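Local coordinates for protein lactose Operon Repressor (Escherichia coli, PDB 1JYE) that represses transcription of the lactose operon by binding operator DNA, here a dimeric, C-terminally deleted variant with increased thermostability and decreased operator affinity, at residues Asp219-Leu233 with Asn246-Ser260. The protein carries 1 engineered substitution. Residues are numbered along the deposited sequence; the frame is centred on the assembly and turned at random.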
ATOM      1  N   ASP A 219      14.267   2.372  -6.547  1.00 14.69           N
ATOM      2  CA  ASP A 219      13.255   1.513  -7.160  1.00 16.07           C
ATOM      3  C   ASP A 219      11.850   1.668  -6.573  1.00 15.79           C
ATOM      4  O   ASP A 219      11.026   0.755  -6.690  1.00 16.48           O
ATOM      5  CB  ASP A 219      13.682   0.037  -7.072  1.00 17.87           C
ATOM      6  CG  ASP A 219      13.736  -0.481  -5.640  1.00 20.73           C
ATOM      7  OD1 ASP A 219      13.234   0.206  -4.730  1.00 19.74           O
ATOM      8  OD2 ASP A 219      14.278  -1.588  -5.426  1.00 22.00           O
ATOM      9  N   TRP A 220      11.593   2.827  -5.965  1.00 13.91           N
ATOM     10  CA  TRP A 220      10.311   3.175  -5.334  1.00 14.33           C
ATOM     11  C   TRP A 220      10.219   2.685  -3.885  1.00 14.11           C
ATOM     12  O   TRP A 220       9.342   3.126  -3.140  1.00 16.18           O
ATOM     13  CB  TRP A 220       9.113   2.598  -6.107  1.00 14.38           C
ATOM     14  CG  TRP A 220       8.878   3.117  -7.514  1.00 14.13           C
ATOM     15  CD1 TRP A 220       8.572   2.360  -8.613  1.00 15.49           C
ATOM     16  CD2 TRP A 220       8.827   4.488  -7.951  1.00 14.47           C
ATOM     17  NE1 TRP A 220       8.328   3.168  -9.696  1.00 15.96           N
ATOM     18  CE2 TRP A 220       8.478   4.476  -9.321  1.00 14.67           C
ATOM     19  CE3 TRP A 220       9.037   5.721  -7.318  1.00 15.31           C
ATOM     20  CZ2 TRP A 220       8.333   5.652 -10.074  1.00 15.03           C
ATOM     21  CZ3 TRP A 220       8.892   6.895  -8.069  1.00 13.62           C
ATOM     22  CH2 TRP A 220       8.544   6.846  -9.433  1.00 12.46           C
ATOM     23  N   SER A 221      11.117   1.791  -3.480  1.00 15.07           N
ATOM     24  CA  SER A 221      11.073   1.256  -2.114  1.00 13.57           C
ATOM     25  C   SER A 221      11.858   2.068  -1.094  1.00 15.37           C
ATOM     26  O   SER A 221      12.829   2.752  -1.428  1.00 15.24           O
ATOM     27  CB  SER A 221      11.587  -0.190  -2.084  1.00 15.62           C
ATOM     28  OG  SER A 221      12.997  -0.237  -2.248  1.00 15.88           O
ATOM     29  N   ALA A 222      11.435   1.981   0.164  1.00 13.96           N
ATOM     30  CA  ALA A 222      12.114   2.692   1.231  1.00 14.07           C
ATOM     31  C   ALA A 222      13.561   2.225   1.337  1.00 14.86           C
ATOM     32  O   ALA A 222      14.464   3.034   1.541  1.00 15.72           O
ATOM     33  CB  ALA A 222      11.391   2.470   2.564  1.00 15.34           C
ATOM     34  N   MET A 223      13.790   0.923   1.185  1.00 16.19           N
ATOM     35  CA  MET A 223      15.149   0.412   1.297  1.00 17.04           C
ATOM     36  C   MET A 223      16.065   0.993   0.227  1.00 15.63           C
ATOM     37  O   MET A 223      17.236   1.253   0.494  1.00 16.48           O
ATOM     38  CB  MET A 223      15.173  -1.117   1.230  1.00 19.37           C
ATOM     39  CG  MET A 223      16.540  -1.719   1.573  1.00 23.15           C
ATOM     40  SD  MET A 223      17.177  -1.199   3.202  1.00 29.02           S
ATOM     41  CE  MET A 223      16.173  -2.207   4.293  1.00 28.34           C
ATOM     42  N   SER A 224      15.545   1.210  -0.978  1.00 15.77           N
ATOM     43  CA  SER A 224      16.391   1.778  -2.029  1.00 16.42           C
ATOM     44  C   SER A 224      16.742   3.222  -1.671  1.00 17.09           C
ATOM     45  O   SER A 224      17.838   3.698  -1.972  1.00 16.67           O
ATOM     46  CB  SER A 224      15.700   1.708  -3.401  1.00 17.33           C
ATOM     47  OG  SER A 224      14.656   2.657  -3.533  1.00 19.62           O
ATOM     48  N   GLY A 225      15.815   3.918  -1.018  1.00 15.93           N
ATOM     49  CA  GLY A 225      16.082   5.289  -0.616  1.00 14.82           C
ATOM     50  C   GLY A 225      17.161   5.309   0.450  1.00 16.11           C
ATOM     51  O   GLY A 225      18.030   6.182   0.472  1.00 14.51           O
ATOM     52  N   PHE A 226      17.105   4.331   1.347  1.00 14.01           N
ATOM     53  CA  PHE A 226      18.086   4.224   2.419  1.00 15.31           C
ATOM     54  C   PHE A 226      19.470   3.906   1.853  1.00 15.59           C
ATOM     55  O   PHE A 226      20.463   4.549   2.206  1.00 16.64           O
ATOM     56  CB  PHE A 226      17.680   3.112   3.389  1.00 14.70           C
ATOM     57  CG  PHE A 226      18.691   2.855   4.469  1.00 15.62           C
ATOM     58  CD1 PHE A 226      18.814   3.724   5.547  1.00 15.04           C
ATOM     59  CD2 PHE A 226      19.542   1.754   4.394  1.00 17.34           C
ATOM     60  CE1 PHE A 226      19.770   3.504   6.538  1.00 16.59           C
ATOM     61  CE2 PHE A 226      20.501   1.528   5.379  1.00 16.76           C
ATOM     62  CZ  PHE A 226      20.614   2.404   6.452  1.00 17.02           C
ATOM     63  N   GLN A 227      19.529   2.907   0.979  1.00 16.53           N
ATOM     64  CA  GLN A 227      20.794   2.486   0.383  1.00 18.09           C
ATOM     65  C   GLN A 227      21.449   3.582  -0.450  1.00 17.65           C
ATOM     66  O   GLN A 227      22.632   3.875  -0.282  1.00 17.91           O
ATOM     67  CB  GLN A 227      20.580   1.247  -0.484  1.00 19.32           C
ATOM     68  CG  GLN A 227      20.017   0.056   0.276  1.00 26.63           C
ATOM     69  CD  GLN A 227      19.736  -1.136  -0.619  1.00 29.33           C
ATOM     70  OE1 GLN A 227      19.088  -1.008  -1.658  1.00 33.63           O
ATOM     71  NE2 GLN A 227      20.212  -2.305  -0.212  1.00 33.15           N
ATOM     72  N   GLN A 228      20.683   4.188  -1.349  1.00 17.57           N
ATOM     73  CA  GLN A 228      21.228   5.241  -2.201  1.00 16.29           C
ATOM     74  C   GLN A 228      21.713   6.442  -1.402  1.00 17.44           C
ATOM     75  O   GLN A 228      22.770   7.015  -1.697  1.00 16.42           O
ATOM     76  CB  GLN A 228      20.183   5.687  -3.228  1.00 15.19           C
ATOM     77  CG  GLN A 228      19.863   4.624  -4.267  1.00 16.16           C
ATOM     78  CD  GLN A 228      21.104   4.157  -5.007  1.00 17.77           C
ATOM     79  OE1 GLN A 228      21.863   4.968  -5.534  1.00 18.78           O
ATOM     80  NE2 GLN A 228      21.311   2.845  -5.052  1.00 18.64           N
ATOM     81  N   THR A 229      20.947   6.826  -0.387  1.00 15.57           N
ATOM     82  CA  THR A 229      21.319   7.968   0.434  1.00 16.25           C
ATOM     83  C   THR A 229      22.555   7.654   1.274  1.00 17.84           C
ATOM     84  O   THR A 229      23.444   8.492   1.413  1.00 17.94           O
ATOM     85  CB  THR A 229      20.151   8.398   1.336  1.00 15.90           C
ATOM     86  OG1 THR A 229      19.019   8.707   0.512  1.00 16.85           O
ATOM     87  CG2 THR A 229      20.522   9.634   2.151  1.00 16.20           C
ATOM     88  N   MET A 230      22.618   6.448   1.831  1.00 17.87           N
ATOM     89  CA  MET A 230      23.779   6.065   2.626  1.00 20.27           C
ATOM     90  C   MET A 230      25.025   6.051   1.747  1.00 19.85           C
ATOM     91  O   MET A 230      26.098   6.476   2.174  1.00 21.38           O
ATOM     92  CB  MET A 230      23.586   4.681   3.253  1.00 22.59           C
ATOM     93  CG  MET A 230      22.699   4.662   4.486  1.00 25.58           C
ATOM     94  SD  MET A 230      23.304   5.739   5.805  1.00 30.18           S
ATOM     95  CE  MET A 230      24.998   5.241   5.905  1.00 28.41           C
ATOM     96  N   GLN A 231      24.882   5.564   0.518  1.00 19.82           N
ATOM     97  CA  GLN A 231      26.017   5.501  -0.402  1.00 21.74           C
ATOM     98  C   GLN A 231      26.512   6.899  -0.742  1.00 21.37           C
ATOM     99  O   GLN A 231      27.719   7.136  -0.835  1.00 22.09           O
ATOM    100  CB  GLN A 231      25.627   4.754  -1.680  1.00 22.89           C
ATOM    101  CG  GLN A 231      25.314   3.282  -1.445  1.00 27.56           C
ATOM    102  CD  GLN A 231      24.986   2.527  -2.719  1.00 29.37           C
ATOM    103  OE1 GLN A 231      24.564   1.371  -2.678  1.00 33.59           O
ATOM    104  NE2 GLN A 231      25.183   3.175  -3.860  1.00 29.97           N
ATOM    105  N   MET A 232      25.573   7.822  -0.923  1.00 19.73           N
ATOM    106  CA  MET A 232      25.903   9.207  -1.235  1.00 20.68           C
ATOM    107  C   MET A 232      26.654   9.838  -0.066  1.00 21.31           C
ATOM    108  O   MET A 232      27.711  10.449  -0.242  1.00 20.73           O
ATOM    109  CB  MET A 232      24.624  10.001  -1.508  1.00 19.89           C
ATOM    110  CG  MET A 232      24.855  11.487  -1.727  1.00 20.28           C
ATOM    111  SD  MET A 232      23.312  12.392  -1.894  1.00 20.28           S
ATOM    112  CE  MET A 232      22.740  12.396  -0.185  1.00 21.60           C
ATOM    113  N   LEU A 233      26.103   9.680   1.134  1.00 21.04           N
ATOM    114  CA  LEU A 233      26.718  10.234   2.332  1.00 22.59           C
ATOM    115  C   LEU A 233      28.081   9.610   2.618  1.00 23.20           C
ATOM    116  O   LEU A 233      29.018  10.310   3.004  1.00 24.43           O
ATOM    117  CB  LEU A 233      25.793  10.040   3.536  1.00 21.93           C
ATOM    118  CG  LEU A 233      24.447  10.762   3.442  1.00 22.89           C
ATOM    119  CD1 LEU A 233      23.587  10.396   4.643  1.00 23.74           C
ATOM    120  CD2 LEU A 233      24.669  12.269   3.382  1.00 21.75           C
ATOM    121  N   ASN A 246       9.581   9.586  -4.425  1.00 12.69           N
ATOM    122  CA  ASN A 246       8.317   9.217  -3.795  1.00 12.16           C
ATOM    123  C   ASN A 246       8.489   9.206  -2.290  1.00 12.14           C
ATOM    124  O   ASN A 246       9.609   9.280  -1.787  1.00 12.71           O
ATOM    125  CB  ASN A 246       7.741   7.896  -4.364  1.00 12.76           C
ATOM    126  CG  ASN A 246       8.383   6.643  -3.792  1.00 11.82           C
ATOM    127  OD1 ASN A 246       9.462   6.677  -3.215  1.00 16.14           O
ATOM    128  ND2 ASN A 246       7.707   5.506  -3.983  1.00 14.67           N
ATOM    129  N   ASP A 247       7.380   9.161  -1.565  1.00 11.82           N
ATOM    130  CA  ASP A 247       7.451   9.209  -0.116  1.00 13.30           C
ATOM    131  C   ASP A 247       8.158   8.028   0.532  1.00 11.54           C
ATOM    132  O   ASP A 247       8.860   8.200   1.525  1.00 12.93           O
ATOM    133  CB  ASP A 247       6.045   9.376   0.468  1.00 13.18           C
ATOM    134  CG  ASP A 247       5.430  10.722   0.127  1.00 15.60           C
ATOM    135  OD1 ASP A 247       6.181  11.638  -0.285  1.00 15.04           O
ATOM    136  OD2 ASP A 247       4.201  10.875   0.281  1.00 16.73           O
ATOM    137  N   GLN A 248       7.988   6.834  -0.018  1.00 13.03           N
ATOM    138  CA  GLN A 248       8.647   5.673   0.562  1.00 14.36           C
ATOM    139  C   GLN A 248      10.163   5.768   0.427  1.00 13.60           C
ATOM    140  O   GLN A 248      10.885   5.464   1.370  1.00 13.00           O
ATOM    141  CB  GLN A 248       8.117   4.392  -0.075  1.00 15.34           C
ATOM    142  CG  GLN A 248       6.715   4.046   0.401  1.00 18.85           C
ATOM    143  CD  GLN A 248       6.027   3.060  -0.506  1.00 20.17           C
ATOM    144  OE1 GLN A 248       5.634   3.400  -1.619  1.00 22.75           O
ATOM    145  NE2 GLN A 248       5.885   1.824  -0.040  1.00 22.74           N
ATOM    146  N   MET A 249      10.657   6.192  -0.732  1.00 14.04           N
ATOM    147  CA  MET A 249      12.100   6.331  -0.862  1.00 13.38           C
ATOM    148  C   MET A 249      12.556   7.461   0.055  1.00 13.09           C
ATOM    149  O   MET A 249      13.663   7.423   0.587  1.00 13.75           O
ATOM    150  CB  MET A 249      12.501   6.629  -2.312  1.00 12.76           C
ATOM    151  CG  MET A 249      12.294   5.451  -3.243  1.00 13.93           C
ATOM    152  SD  MET A 249      13.123   5.676  -4.825  1.00 18.06           S
ATOM    153  CE  MET A 249      12.130   6.910  -5.537  1.00 22.58           C
ATOM    154  N   ALA A 250      11.699   8.461   0.249  1.00 12.56           N
ATOM    155  CA  ALA A 250      12.047   9.580   1.125  1.00 12.85           C
ATOM    156  C   ALA A 250      12.191   9.078   2.556  1.00 12.60           C
ATOM    157  O   ALA A 250      13.055   9.541   3.299  1.00 12.46           O
ATOM    158  CB  ALA A 250      10.986  10.678   1.052  1.00 12.72           C
ATOM    159  N   LEU A 251      11.336   8.135   2.946  1.00 13.83           N
ATOM    160  CA  LEU A 251      11.401   7.565   4.288  1.00 14.41           C
ATOM    161  C   LEU A 251      12.774   6.922   4.470  1.00 14.03           C
ATOM    162  O   LEU A 251      13.416   7.076   5.514  1.00 15.56           O
ATOM    163  CB  LEU A 251      10.311   6.502   4.465  1.00 13.63           C
ATOM    164  CG  LEU A 251      10.335   5.718   5.786  1.00 16.74           C
ATOM    165  CD1 LEU A 251       9.912   6.623   6.935  1.00 18.08           C
ATOM    166  CD2 LEU A 251       9.393   4.528   5.678  1.00 15.90           C
ATOM    167  N   GLY A 252      13.212   6.195   3.446  1.00 13.59           N
ATOM    168  CA  GLY A 252      14.505   5.542   3.493  1.00 14.13           C
ATOM    169  C   GLY A 252      15.626   6.561   3.600  1.00 14.20           C
ATOM    170  O   GLY A 252      16.567   6.379   4.366  1.00 13.91           O
ATOM    171  N   ALA A 253      15.523   7.638   2.827  1.00 14.76           N
ATOM    172  CA  ALA A 253      16.534   8.692   2.853  1.00 15.29           C
ATOM    173  C   ALA A 253      16.593   9.318   4.239  1.00 15.22           C
ATOM    174  O   ALA A 253      17.671   9.569   4.775  1.00 15.57           O
ATOM    175  CB  ALA A 253      16.203   9.762   1.813  1.00 14.18           C
ATOM    176  N   MET A 254      15.424   9.569   4.816  1.00 14.61           N
ATOM    177  CA  MET A 254      15.346  10.168   6.141  1.00 15.02           C
ATOM    178  C   MET A 254      16.021   9.274   7.176  1.00 14.87           C
ATOM    179  O   MET A 254      16.701   9.763   8.080  1.00 16.60           O
ATOM    180  CB  MET A 254      13.882  10.414   6.508  1.00 16.48           C
ATOM    181  CG  MET A 254      13.252  11.555   5.717  1.00 17.54           C
ATOM    182  SD  MET A 254      11.461  11.628   5.885  1.00 19.60           S
ATOM    183  CE  MET A 254      11.310  11.880   7.655  1.00 20.97           C
ATOM    184  N   ARG A 255      15.839   7.965   7.045  1.00 15.53           N
ATOM    185  CA  ARG A 255      16.473   7.044   7.978  1.00 16.01           C
ATOM    186  C   ARG A 255      17.991   7.104   7.805  1.00 16.68           C
ATOM    187  O   ARG A 255      18.733   7.120   8.785  1.00 16.91           O
ATOM    188  CB  ARG A 255      15.997   5.606   7.754  1.00 15.67           C
ATOM    189  CG  ARG A 255      16.721   4.620   8.660  1.00 16.42           C
ATOM    190  CD  ARG A 255      16.391   3.166   8.372  1.00 16.60           C
ATOM    191  NE  ARG A 255      17.436   2.311   8.934  1.00 18.48           N
ATOM    192  CZ  ARG A 255      17.818   1.147   8.421  1.00 18.53           C
ATOM    193  NH1 ARG A 255      17.238   0.672   7.328  1.00 19.71           N
ATOM    194  NH2 ARG A 255      18.817   0.476   8.981  1.00 21.55           N
ATOM    195  N   ALA A 256      18.450   7.145   6.558  1.00 16.87           N
ATOM    196  CA  ALA A 256      19.886   7.202   6.284  1.00 17.01           C
ATOM    197  C   ALA A 256      20.484   8.465   6.896  1.00 18.01           C
ATOM    198  O   ALA A 256      21.526   8.421   7.551  1.00 19.16           O
ATOM    199  CB  ALA A 256      20.135   7.179   4.775  1.00 16.94           C
ATOM    200  N   ILE A 257      19.817   9.590   6.674  1.00 18.13           N
ATOM    201  CA  ILE A 257      20.264  10.873   7.203  1.00 17.83           C
ATOM    202  C   ILE A 257      20.381  10.809   8.724  1.00 19.84           C
ATOM    203  O   ILE A 257      21.411  11.165   9.301  1.00 18.80           O
ATOM    204  CB  ILE A 257      19.270  11.992   6.818  1.00 18.66           C
ATOM    205  CG1 ILE A 257      19.302  12.209   5.301  1.00 18.47           C
ATOM    206  CG2 ILE A 257      19.609  13.283   7.554  1.00 19.26           C
ATOM    207  CD1 ILE A 257      18.143  13.033   4.770  1.00 17.67           C
ATOM    208  N   THR A 258      19.321  10.334   9.365  1.00 18.63           N
ATOM    209  CA  THR A 258      19.281  10.237  10.818  1.00 20.29           C
ATOM    210  C   THR A 258      20.347   9.311  11.398  1.00 21.10           C
ATOM    211  O   THR A 258      21.018   9.666  12.367  1.00 22.69           O
ATOM    212  CB  THR A 258      17.893   9.761  11.288  1.00 20.16           C
ATOM    213  OG1 THR A 258      16.889  10.640  10.766  1.00 20.93           O
ATOM    214  CG2 THR A 258      17.814   9.767  12.809  1.00 21.66           C
ATOM    215  N   GLU A 259      20.513   8.132  10.810  1.00 22.03           N
ATOM    216  CA  GLU A 259      21.500   7.187  11.314  1.00 23.79           C
ATOM    217  C   GLU A 259      22.925   7.655  11.046  1.00 25.67           C
ATOM    218  O   GLU A 259      23.874   7.147  11.647  1.00 26.58           O
ATOM    219  CB  GLU A 259      21.266   5.796  10.716  1.00 25.16           C
ATOM    220  CG  GLU A 259      19.851   5.274  10.964  1.00 24.38           C
ATOM    221  CD  GLU A 259      19.710   3.773  10.778  1.00 25.22           C
ATOM    222  OE1 GLU A 259      20.462   3.187   9.972  1.00 22.50           O
ATOM    223  OE2 GLU A 259      18.823   3.181  11.432  1.00 24.68           O
ATOM    224  N   SER A 260      23.072   8.631  10.154  1.00 24.24           N
ATOM    225  CA  SER A 260      24.387   9.175   9.831  1.00 25.76           C
ATOM    226  C   SER A 260      24.746  10.284  10.817  1.00 26.34           C
ATOM    227  O   SER A 260      25.785  10.934  10.688  1.00 27.63           O
ATOM    228  CB  SER A 260      24.403   9.729   8.403  1.00 24.70           C
ATOM    229  OG  SER A 260      24.283   8.685   7.453  1.00 25.24           O
TER
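G225 and G252 let helices 222-233 and 247-259 pack almost backbone to backbone. The axes come within 6.2 Å and cross at -41°. A CB on either glycine would clash, on G225 with M249 O and on G252 with A222 O. The close approach brings CA-H groups onto carbonyl oxygens in both directions: A222 CA lies 3.0 Å from Q248 O, and G252 CA 3.2 Å from A222 O. Tightly packed beside this centre, T229 OG1 bonds back to G225 O while touching A253 CB, and T229 CG2 meets A256 CB.

At the helix starts, N246 ND2 donates to a lone pair of W220 O at 3.0 Å, in the carbonyl plane. N246 OD1 caps its own helix through M249 N.

The more open side is built on F226, a knob among G252, R255, A256 and E259. With CG anti to the backbone N (chi1 175°), the ring reaches helix 247-259 with G252 O at its edge. The R255 guanidinium stacks flat on one face, centres 3.8 Å apart and planes at 5°, a cation-pi contact. M230 CG covers the opposite face near the rim. R255 NE gives a nearly straight hydrogen bond to E259 OE2 (3.0 Å), part of a salt bridge, from above the carboxylate plane. A leucine in place of R255 would probably leave the E259 carboxylate without its mate and one F226 face without its flat cationic cover.

Both helices lie on one face of the sheet of strands 214-217, 182-186, 241-244 and 269-271, where T229 and M249 touch strand 241-244. They flank that strand in sequence, part of the alternating beta-alpha architecture of the periplasmic binding protein-like domain. A222 and R255 pack against the second subunit, where Q248 NE2 bonds to D278 of that chain.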